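Side-chain contacts in 2-oxoglutarate carboxylase small subunit (Hydrogenobacter thermophilus, PDB 7KCT), which has a biotin carboxylase-type fold with an ATP-grasp domain and binds ADP, magnesium and bicarbonate in this structure: residues 17-22 and 388-393; 39-44 and 49-54; 23-28 and 375-380. All blocks are in the same frame, centred on the assembly; numbering follows the deposited sequence.

Contact 1 (17-22 and 388-393); sequences ANRGEI and PYYDSL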
loop_
_atom_site.group_PDB
_atom_site.type_symbol
_atom_site.label_atom_id
_atom_site.label_comp_id
_atom_site.label_asym_id
_atom_site.label_seq_id
_atom_site.Cartn_x
_atom_site.Cartn_y
_atom_site.Cartn_z
ATOM N N ALA A 17 -17.210 16.595 5.990
ATOM C CA ALA A 17 -17.215 17.527 7.127
ATOM C C ALA A 17 -16.162 17.099 8.155
ATOM O O ALA A 17 -16.467 16.620 9.250
ATOM C CB ALA A 17 -18.602 17.607 7.746
ATOM N N ASN A 18 -14.900 17.147 7.742
ATOM C CA ASN A 18 -13.807 16.645 8.582
ATOM C C ASN A 18 -12.467 17.062 7.972
ATOM O O ASN A 18 -12.433 17.897 7.060
ATOM C CB ASN A 18 -13.899 15.134 8.768
ATOM C CG ASN A 18 -13.398 14.691 10.145
ATOM O OD1 ASN A 18 -12.258 14.965 10.549
ATOM N ND2 ASN A 18 -14.243 13.993 10.855
ATOM N N ARG A 19 -11.361 16.559 8.535
ATOM C CA ARG A 19 -10.019 17.028 8.188
ATOM C C ARG A 19 -9.028 15.881 8.236
ATOM O O ARG A 19 -9.362 14.758 8.615
ATOM C CB ARG A 19 -9.559 18.150 9.135
ATOM C CG ARG A 19 -9.492 17.774 10.634
ATOM C CD ARG A 19 -8.771 18.829 11.513
ATOM N NE ARG A 19 -7.360 18.972 11.123
ATOM C CZ ARG A 19 -6.394 18.122 11.417
ATOM N NH1 ARG A 19 -6.628 17.016 12.138
ATOM N NH2 ARG A 19 -5.170 18.375 10.948
ATOM N N GLY A 20 -7.786 16.170 7.845
ATOM C CA GLY A 20 -6.733 15.247 8.181
ATOM C C GLY A 20 -6.863 13.957 7.394
ATOM O O GLY A 20 -7.415 13.928 6.304
ATOM N N GLU A 21 -6.388 12.866 7.975
ATOM C CA GLU A 21 -6.294 11.622 7.209
ATOM C C GLU A 21 -7.653 11.090 6.784
ATOM O O GLU A 21 -7.767 10.476 5.714
ATOM C CB GLU A 21 -5.532 10.547 7.994
ATOM C CG GLU A 21 -6.203 9.991 9.264
ATOM C CD GLU A 21 -7.038 8.754 8.992
ATOM O OE1 GLU A 21 -7.062 8.280 7.821
ATOM O OE2 GLU A 21 -7.654 8.242 9.964
ATOM N N ILE A 22 -8.677 11.230 7.640
ATOM C CA ILE A 22 -9.986 10.657 7.320
ATOM C C ILE A 22 -10.644 11.471 6.209
ATOM O O ILE A 22 -11.368 10.924 5.372
ATOM C CB ILE A 22 -10.840 10.554 8.607
ATOM C CG1 ILE A 22 -12.134 9.799 8.346
ATOM C CG2 ILE A 22 -11.224 11.934 9.185
ATOM C CD1 ILE A 22 -11.969 8.363 7.861
ATOM N N PRO A 388 -2.142 22.670 18.422
ATOM C CA PRO A 388 -2.746 22.124 19.646
ATOM C C PRO A 388 -4.261 21.841 19.518
ATOM O O PRO A 388 -4.823 21.105 20.345
ATOM C CB PRO A 388 -2.438 23.215 20.680
ATOM C CG PRO A 388 -2.485 24.493 19.850
ATOM C CD PRO A 388 -1.822 24.104 18.552
ATOM N N TYR A 389 -4.923 22.347 18.480
ATOM C CA TYR A 389 -6.384 22.319 18.388
ATOM C C TYR A 389 -6.966 20.964 18.002
ATOM O O TYR A 389 -8.136 20.689 18.331
ATOM C CB TYR A 389 -6.816 23.355 17.350
ATOM C CG TYR A 389 -6.305 24.722 17.608
ATOM C CD1 TYR A 389 -6.819 25.476 18.664
ATOM C CD2 TYR A 389 -5.327 25.285 16.803
ATOM C CE1 TYR A 389 -6.353 26.709 18.919
ATOM C CE2 TYR A 389 -4.856 26.514 17.048
ATOM C CZ TYR A 389 -5.374 27.235 18.107
ATOM O OH TYR A 389 -4.920 28.490 18.350
ATOM N N TYR A 390 -6.181 20.094 17.341
ATOM C CA TYR A 390 -6.708 18.849 16.811
ATOM C C TYR A 390 -5.937 17.633 17.288
ATOM O O TYR A 390 -4.858 17.721 17.889
ATOM C CB TYR A 390 -6.689 18.837 15.269
ATOM C CG TYR A 390 -7.347 20.012 14.669
ATOM C CD1 TYR A 390 -8.703 20.276 14.886
ATOM C CD2 TYR A 390 -6.620 20.889 13.880
ATOM C CE1 TYR A 390 -9.309 21.416 14.318
ATOM C CE2 TYR A 390 -7.186 21.974 13.327
ATOM C CZ TYR A 390 -8.544 22.233 13.535
ATOM O OH TYR A 390 -9.094 23.339 12.961
ATOM N N ASP A 391 -6.536 16.473 17.021
ATOM C CA ASP A 391 -5.902 15.209 17.361
ATOM C C ASP A 391 -4.453 15.165 16.861
ATOM O O ASP A 391 -4.066 15.823 15.874
ATOM C CB ASP A 391 -6.707 14.006 16.810
ATOM N N SER A 392 -3.638 14.367 17.555
ATOM C CA SER A 392 -2.206 14.336 17.233
ATOM C C SER A 392 -1.854 13.333 16.142
ATOM O O SER A 392 -0.665 13.205 15.794
ATOM C CB SER A 392 -1.365 14.028 18.486
ATOM O OG SER A 392 -1.769 12.798 19.082
ATOM N N LEU A 393 -2.854 12.683 15.549
ATOM C CA LEU A 393 -2.624 11.663 14.536
ATOM C C LEU A 393 -1.969 12.282 13.311
ATOM O O LEU A 393 -2.429 13.303 12.800
ATOM C CB LEU A 393 -3.953 10.989 14.180
ATOM C CG LEU A 393 -3.853 9.730 13.306
ATOM C CD1 LEU A 393 -2.943 8.677 13.931
ATOM C CD2 LEU A 393 -5.264 9.183 13.060
HETATM O O HOH W 1 -4.934 13.281 10.490
#
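R19 lies flat on one face of the Y390 ring. The guanidinium and the ring are nearly parallel, their planes 3° apart and their centres 4.3 Å apart, an offset parallel stack of guanidinium on ring. The charged group sits toward the CB side of the tyrosine, with R19 NE 3.4 Å from Y390 CD2 and R19 NH1 3.6 Å from Y390 CB. The middle of the ring is instead met by the aliphatic part of the arginine. R19 CD stands 3.6 Å from the ring centroid and only 8° off the ring normal, a CH-pi contact. A bend about the CG-CD bond (chi3 -63°) lays the guanidinium along the ring toward Y390 CB. Y389 CB lies over the opposite face of the ring, and Y390 OH is bonded to P64 O. The charge of R19 is answered elsewhere, by E45 through NH2.

The first loop of the Rossmann-like N-terminal domain, between strand 13-16 and helix 20-32, here meets a loop of the biotin carboxylase C-terminal domain whose D391 touches bound ADP.

Two residues on from R19, in helix 20-32, E21 and L393 approach at a slant, and the contact is thin: L393 CD2 is 4.0 Å from both CG and OE2 of E21. OE2 of E21 is held instead by a salt bridge to K396 and a hydrogen bond with Y90 OH, which would tend to favour its charged form. Beside this pair a water accepts from E21 N at 2.9 Å and makes a weak, long bond of 3.4 Å to L393 O.

Contact 2 (39-44 and 49-54); sequences AIYNEI and RHVKMA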
loop_
_atom_site.group_PDB
_atom_site.type_symbol
_atom_site.label_atom_id
_atom_site.label_comp_id
_atom_site.label_asym_id
_atom_site.label_seq_id
_atom_site.Cartn_x
_atom_site.Cartn_y
_atom_site.Cartn_z
ATOM N N ALA A 39 -14.384 20.337 0.421
ATOM C CA ALA A 39 -13.707 20.339 1.714
ATOM C C ALA A 39 -14.019 21.604 2.508
ATOM O O ALA A 39 -14.401 22.645 1.956
ATOM C CB ALA A 39 -12.192 20.180 1.508
ATOM N N ILE A 40 -13.862 21.507 3.833
ATOM C CA ILE A 40 -13.971 22.683 4.700
ATOM C C ILE A 40 -12.693 22.771 5.512
ATOM O O ILE A 40 -12.044 21.754 5.772
ATOM C CB ILE A 40 -15.210 22.644 5.635
ATOM C CG1 ILE A 40 -15.224 21.383 6.511
ATOM C CG2 ILE A 40 -16.502 22.752 4.833
ATOM C CD1 ILE A 40 -16.333 21.343 7.582
ATOM N N TYR A 41 -12.320 23.989 5.918
ATOM C CA TYR A 41 -11.095 24.113 6.674
ATOM C C TYR A 41 -11.065 25.412 7.449
ATOM O O TYR A 41 -11.791 26.361 7.146
ATOM C CB TYR A 41 -9.832 24.022 5.780
ATOM C CG TYR A 41 -9.690 25.124 4.767
ATOM C CD1 TYR A 41 -10.447 25.127 3.608
ATOM C CD2 TYR A 41 -8.760 26.151 4.946
ATOM C CE1 TYR A 41 -10.337 26.140 2.683
ATOM C CE2 TYR A 41 -8.631 27.167 4.012
ATOM C CZ TYR A 41 -9.438 27.158 2.907
ATOM O OH TYR A 41 -9.313 28.113 1.970
ATOM N N ASN A 42 -10.198 25.427 8.450
ATOM C CA ASN A 42 -9.923 26.652 9.199
ATOM C C ASN A 42 -8.726 27.368 8.602
ATOM O O ASN A 42 -7.799 26.744 8.070
ATOM C CB ASN A 42 -9.664 26.315 10.672
ATOM C CG ASN A 42 -9.593 27.551 11.561
ATOM O OD1 ASN A 42 -8.533 28.168 11.683
ATOM N ND2 ASN A 42 -10.730 27.943 12.124
ATOM N N GLU A 43 -8.750 28.703 8.706
ATOM C CA GLU A 43 -7.642 29.529 8.232
ATOM C C GLU A 43 -6.281 29.016 8.730
ATOM O O GLU A 43 -5.267 29.210 8.063
ATOM C CB GLU A 43 -7.863 31.005 8.651
ATOM N N ILE A 44 -6.209 28.365 9.890
ATOM C CA ILE A 44 -4.882 27.916 10.320
ATOM C C ILE A 44 -4.333 26.745 9.507
ATOM O O ILE A 44 -3.138 26.447 9.612
ATOM C CB ILE A 44 -4.821 27.475 11.796
ATOM C CG1 ILE A 44 -5.884 26.401 12.040
ATOM C CG2 ILE A 44 -4.947 28.718 12.722
ATOM C CD1 ILE A 44 -5.636 25.562 13.217
ATOM N N ARG A 49 -3.656 19.062 3.286
ATOM C CA ARG A 49 -3.734 18.134 2.160
ATOM C C ARG A 49 -5.175 17.855 1.722
ATOM O O ARG A 49 -5.444 17.736 0.517
ATOM C CB ARG A 49 -3.017 16.846 2.541
ATOM C CG ARG A 49 -3.053 15.820 1.471
ATOM C CD ARG A 49 -2.446 16.308 0.168
ATOM N NE ARG A 49 -1.202 17.062 0.362
ATOM C CZ ARG A 49 -0.531 17.705 -0.605
ATOM N NH1 ARG A 49 -0.975 17.751 -1.867
ATOM N NH2 ARG A 49 0.569 18.375 -0.287
ATOM N N HIS A 50 -6.131 17.750 2.674
ATOM C CA HIS A 50 -7.505 17.490 2.255
ATOM C C HIS A 50 -8.073 18.640 1.442
ATOM O O HIS A 50 -8.885 18.405 0.554
ATOM C CB HIS A 50 -8.405 17.177 3.461
ATOM C CG HIS A 50 -8.774 18.351 4.341
ATOM N ND1 HIS A 50 -7.942 18.856 5.317
ATOM C CD2 HIS A 50 -9.936 19.024 4.464
ATOM C CE1 HIS A 50 -8.563 19.822 5.970
ATOM N NE2 HIS A 50 -9.792 19.908 5.498
ATOM N N VAL A 51 -7.629 19.878 1.716
ATOM C CA VAL A 51 -8.006 21.049 0.918
ATOM C C VAL A 51 -7.428 20.974 -0.497
ATOM O O VAL A 51 -8.108 21.327 -1.457
ATOM C CB VAL A 51 -7.585 22.347 1.641
ATOM C CG1 VAL A 51 -7.779 23.637 0.729
ATOM C CG2 VAL A 51 -8.328 22.448 2.985
ATOM N N LYS A 52 -6.180 20.509 -0.657
ATOM C CA LYS A 52 -5.617 20.371 -2.005
ATOM C C LYS A 52 -6.297 19.256 -2.803
ATOM O O LYS A 52 -6.505 19.391 -4.021
ATOM C CB LYS A 52 -4.114 20.114 -1.913
ATOM C CG LYS A 52 -3.297 21.358 -1.584
ATOM C CD LYS A 52 -1.910 21.002 -0.999
ATOM C CE LYS A 52 -0.947 22.207 -1.053
ATOM N NZ LYS A 52 -0.331 22.329 -2.465
ATOM N N MET A 53 -6.670 18.160 -2.143
ATOM C CA MET A 53 -7.232 17.007 -2.849
ATOM C C MET A 53 -8.673 17.254 -3.283
ATOM O O MET A 53 -9.088 16.743 -4.321
ATOM C CB MET A 53 -7.220 15.749 -1.958
ATOM C CG MET A 53 -5.945 14.988 -1.830
ATOM S SD MET A 53 -6.061 13.468 -0.762
ATOM C CE MET A 53 -7.352 12.550 -1.486
ATOM N N ALA A 54 -9.457 18.007 -2.505
ATOM C CA ALA A 54 -10.857 18.224 -2.839
ATOM C C ALA A 54 -10.955 19.042 -4.124
ATOM O O ALA A 54 -10.048 19.805 -4.465
ATOM C CB ALA A 54 -11.563 18.960 -1.686
#
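H50 and I40 make the hydrogen bond of this contact. H50 NE2 donates to I40 O over 2.9 Å with an N-H...O angle of 158°, so NE2 carries the proton. The oxygen lies near the ring plane, at the edge of the imidazole, while the donor comes from a little above the carbonyl plane. The first torsion of H50 (chi1 74°) sets CG between the backbone N and the carbonyl carbon, and this carries the ring from the helix flank over to the strand. The bond uses a backbone oxygen close to the end of strand 36-41.

Strand 36-41, helix 49-53 and strand 56-59 form a beta-alpha-beta unit of the parallel sheet in the Rossmann-like N-terminal domain. Evidence for the crossover geometry is the roughly antiparallel course of helix 49-53 and strand 39-41, whose short axes come within 8.0 Å at an angle of 147°, while strand 56-59 pairs in parallel with strand 36-41.

Apolar packing does the rest. Y41 and V51 cross at about a right angle: V51 CG2 is 3.5 Å from Y41 CD1, and V51 CG1 stands over one face of the tyrosine ring, toward its rim. V51 CG2 also rests on a face of the H50 ring, so this one methyl touches both aromatic side chains. Farther along, where the helix ends, A39 CB meets A54 CB at 3.5 Å, tighter than usual for two carbons. A39 CB is also 3.9 Å from H50 CD2.

Contact 3 (23-28 and 375-380); sequences ACRVIR and RVEHAS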
loop_
_atom_site.group_PDB
_atom_site.type_symbol
_atom_site.label_atom_id
_atom_site.label_comp_id
_atom_site.label_asym_id
_atom_site.label_seq_id
_atom_site.Cartn_x
_atom_site.Cartn_y
_atom_site.Cartn_z
ATOM N N ALA A 23 -10.417 12.784 6.170
ATOM C CA ALA A 23 -10.995 13.532 5.068
ATOM C C ALA A 23 -10.346 13.084 3.760
ATOM O O ALA A 23 -11.051 12.866 2.763
ATOM C CB ALA A 23 -10.868 15.041 5.301
ATOM N N CYS A 24 -9.031 12.801 3.782
ATOM C CA CYS A 24 -8.372 12.296 2.580
ATOM C C CYS A 24 -8.896 10.928 2.178
ATOM O O CYS A 24 -9.120 10.672 0.986
ATOM C CB CYS A 24 -6.852 12.259 2.772
ATOM S SG CYS A 24 -6.124 13.935 2.941
ATOM N N ARG A 25 -9.097 10.048 3.150
ATOM C CA ARG A 25 -9.653 8.716 2.911
ATOM C C ARG A 25 -11.020 8.779 2.255
ATOM O O ARG A 25 -11.318 8.016 1.321
ATOM C CB ARG A 25 -9.717 7.979 4.259
ATOM C CG ARG A 25 -10.551 6.714 4.231
ATOM C CD ARG A 25 -9.764 5.588 3.601
ATOM N NE ARG A 25 -10.476 4.316 3.513
ATOM C CZ ARG A 25 -11.152 3.904 2.457
ATOM N NH1 ARG A 25 -11.263 4.686 1.381
ATOM N NH2 ARG A 25 -11.698 2.688 2.480
ATOM N N VAL A 26 -11.884 9.656 2.741
ATOM C CA VAL A 26 -13.195 9.798 2.126
ATOM C C VAL A 26 -13.087 10.425 0.737
ATOM O O VAL A 26 -13.773 10.000 -0.201
ATOM C CB VAL A 26 -14.109 10.615 3.060
ATOM C CG1 VAL A 26 -15.420 10.960 2.373
ATOM C CG2 VAL A 26 -14.359 9.826 4.395
ATOM N N ILE A 27 -12.278 11.482 0.593
ATOM C CA ILE A 27 -12.099 12.115 -0.711
ATOM C C ILE A 27 -11.644 11.109 -1.745
ATOM O O ILE A 27 -12.112 11.125 -2.887
ATOM C CB ILE A 27 -11.134 13.314 -0.653
ATOM C CG1 ILE A 27 -11.804 14.441 0.083
ATOM C CG2 ILE A 27 -10.748 13.745 -2.099
ATOM C CD1 ILE A 27 -10.910 15.517 0.555
ATOM N N ARG A 28 -10.734 10.221 -1.376
ATOM C CA ARG A 28 -10.252 9.222 -2.324
ATOM C C ARG A 28 -11.365 8.276 -2.778
ATOM O O ARG A 28 -11.427 7.901 -3.956
ATOM C CB ARG A 28 -9.115 8.392 -1.713
ATOM C CG ARG A 28 -8.646 7.280 -2.653
ATOM C CD ARG A 28 -7.250 6.674 -2.384
ATOM N NE ARG A 28 -6.250 7.697 -2.125
ATOM C CZ ARG A 28 -5.776 8.552 -3.025
ATOM N NH1 ARG A 28 -6.200 8.501 -4.271
ATOM N NH2 ARG A 28 -4.899 9.480 -2.667
ATOM N N ARG A 375 0.221 -0.356 3.538
ATOM C CA ARG A 375 -0.700 0.723 3.201
ATOM C C ARG A 375 -0.441 1.857 4.167
ATOM O O ARG A 375 -0.218 1.640 5.364
ATOM C CB ARG A 375 -2.165 0.214 3.271
ATOM C CG ARG A 375 -3.268 1.231 3.233
ATOM C CD ARG A 375 -4.611 0.519 3.316
ATOM N NE ARG A 375 -5.714 1.443 3.455
ATOM C CZ ARG A 375 -6.979 1.077 3.545
ATOM N NH1 ARG A 375 -7.328 -0.219 3.527
ATOM N NH2 ARG A 375 -7.881 2.011 3.662
ATOM N N VAL A 376 -0.491 3.074 3.661
ATOM C CA VAL A 376 -0.274 4.249 4.478
ATOM C C VAL A 376 -1.471 5.160 4.308
ATOM O O VAL A 376 -1.853 5.467 3.172
ATOM C CB VAL A 376 1.012 5.003 4.108
ATOM C CG1 VAL A 376 1.169 6.227 5.049
ATOM C CG2 VAL A 376 2.199 4.097 4.237
ATOM N N GLU A 377 -2.053 5.593 5.428
ATOM C CA GLU A 377 -3.111 6.603 5.461
ATOM C C GLU A 377 -2.525 7.858 6.111
ATOM O O GLU A 377 -2.174 7.852 7.296
ATOM C CB GLU A 377 -4.339 6.107 6.222
ATOM C CG GLU A 377 -4.960 4.844 5.629
ATOM C CD GLU A 377 -5.909 5.093 4.425
ATOM O OE1 GLU A 377 -6.443 6.241 4.209
ATOM O OE2 GLU A 377 -6.121 4.102 3.688
ATOM N N HIS A 378 -2.415 8.941 5.346
ATOM C CA HIS A 378 -1.704 10.085 5.895
ATOM C C HIS A 378 -2.085 11.356 5.138
ATOM O O HIS A 378 -2.583 11.319 4.001
ATOM C CB HIS A 378 -0.174 9.836 5.864
ATOM C CG HIS A 378 0.446 10.048 4.530
ATOM N ND1 HIS A 378 1.560 10.847 4.343
ATOM C CD2 HIS A 378 0.077 9.620 3.297
ATOM C CE1 HIS A 378 1.838 10.908 3.050
ATOM N NE2 HIS A 378 0.965 10.158 2.397
ATOM N N ALA A 379 -1.857 12.490 5.786
ATOM C CA ALA A 379 -2.150 13.755 5.136
ATOM C C ALA A 379 -0.999 14.734 5.282
ATOM O O ALA A 379 -1.220 15.948 5.281
ATOM C CB ALA A 379 -3.445 14.370 5.677
ATOM N N SER A 380 0.218 14.226 5.377
ATOM C CA SER A 380 1.385 15.004 5.757
ATOM C C SER A 380 2.443 15.033 4.666
ATOM O O SER A 380 2.507 14.157 3.806
ATOM C CB SER A 380 2.035 14.450 7.033
ATOM O OG SER A 380 1.225 14.775 8.139
#
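R25 places CG anti to its own backbone nitrogen (chi1 167°) and bends at chi2, which lays its CD against the carboxylate of E377. E377 is itself folded at chi2 (-82°), while R375 runs out straight from CG to NE; the two thus converge within their own strand.

R375 grips E377 side-on, with NE and NH2 each 2.7 Å from E377 OE2, a salt bridge in which both nitrogens use the same oxygen. NE takes the anti lone pair of OE2, whereas NH2 reaches that oxygen from above the carboxylate plane.

Across the contact no hydrogen bond forms. R25 CD is 3.4 Å from E377 OE1, and R25 NE is 4.4 Å from E377 OE2, close enough for a probably favourable charge interaction, though no N-H points at the oxygen. R25 NE also lies 3.5 Å from R375 NH2, near the plane of the R375 guanidinium, with the two guanidinium planes 73° apart; these donors cannot bond and gather round the acids. E309 bridges the two arginines, OE2 to R25 NH2 and OE1 to R375 NH1; R25 also pairs with D315 and H305. Away from the arginines, C24 SG packs on A379 CB at 3.9 Å.

Helix 20-32 of the N-terminal domain faces strand 374-378 of the C-terminal domain, which pairs antiparallel with strand 393-401; helix 49-53 flanks the helix at C24 and I27, and the second subunit packs on R375 and E377.

Contacts 1 and 3 both join helix 20-32 or the loop leading into it to the C-terminal domain, and contact 2 lies within the N-terminal domain, nested along the chain inside the loops that both close. Contacts 2 and 3 are buried; contact 1 is only partly so and lies beside bound ADP. The chemistry follows: a guanidinium-ring stack at the partly exposed loops of contact 1, apolar packing with one histidine bond in contact 2, and buried charges in contact 3, the salt bridge within one strand beside R25. They meet directly, since H50 packs on R19, M53 on C24 and I27, and A379 on G20 and E21. Contacts 2 and 3 also reach the second subunit.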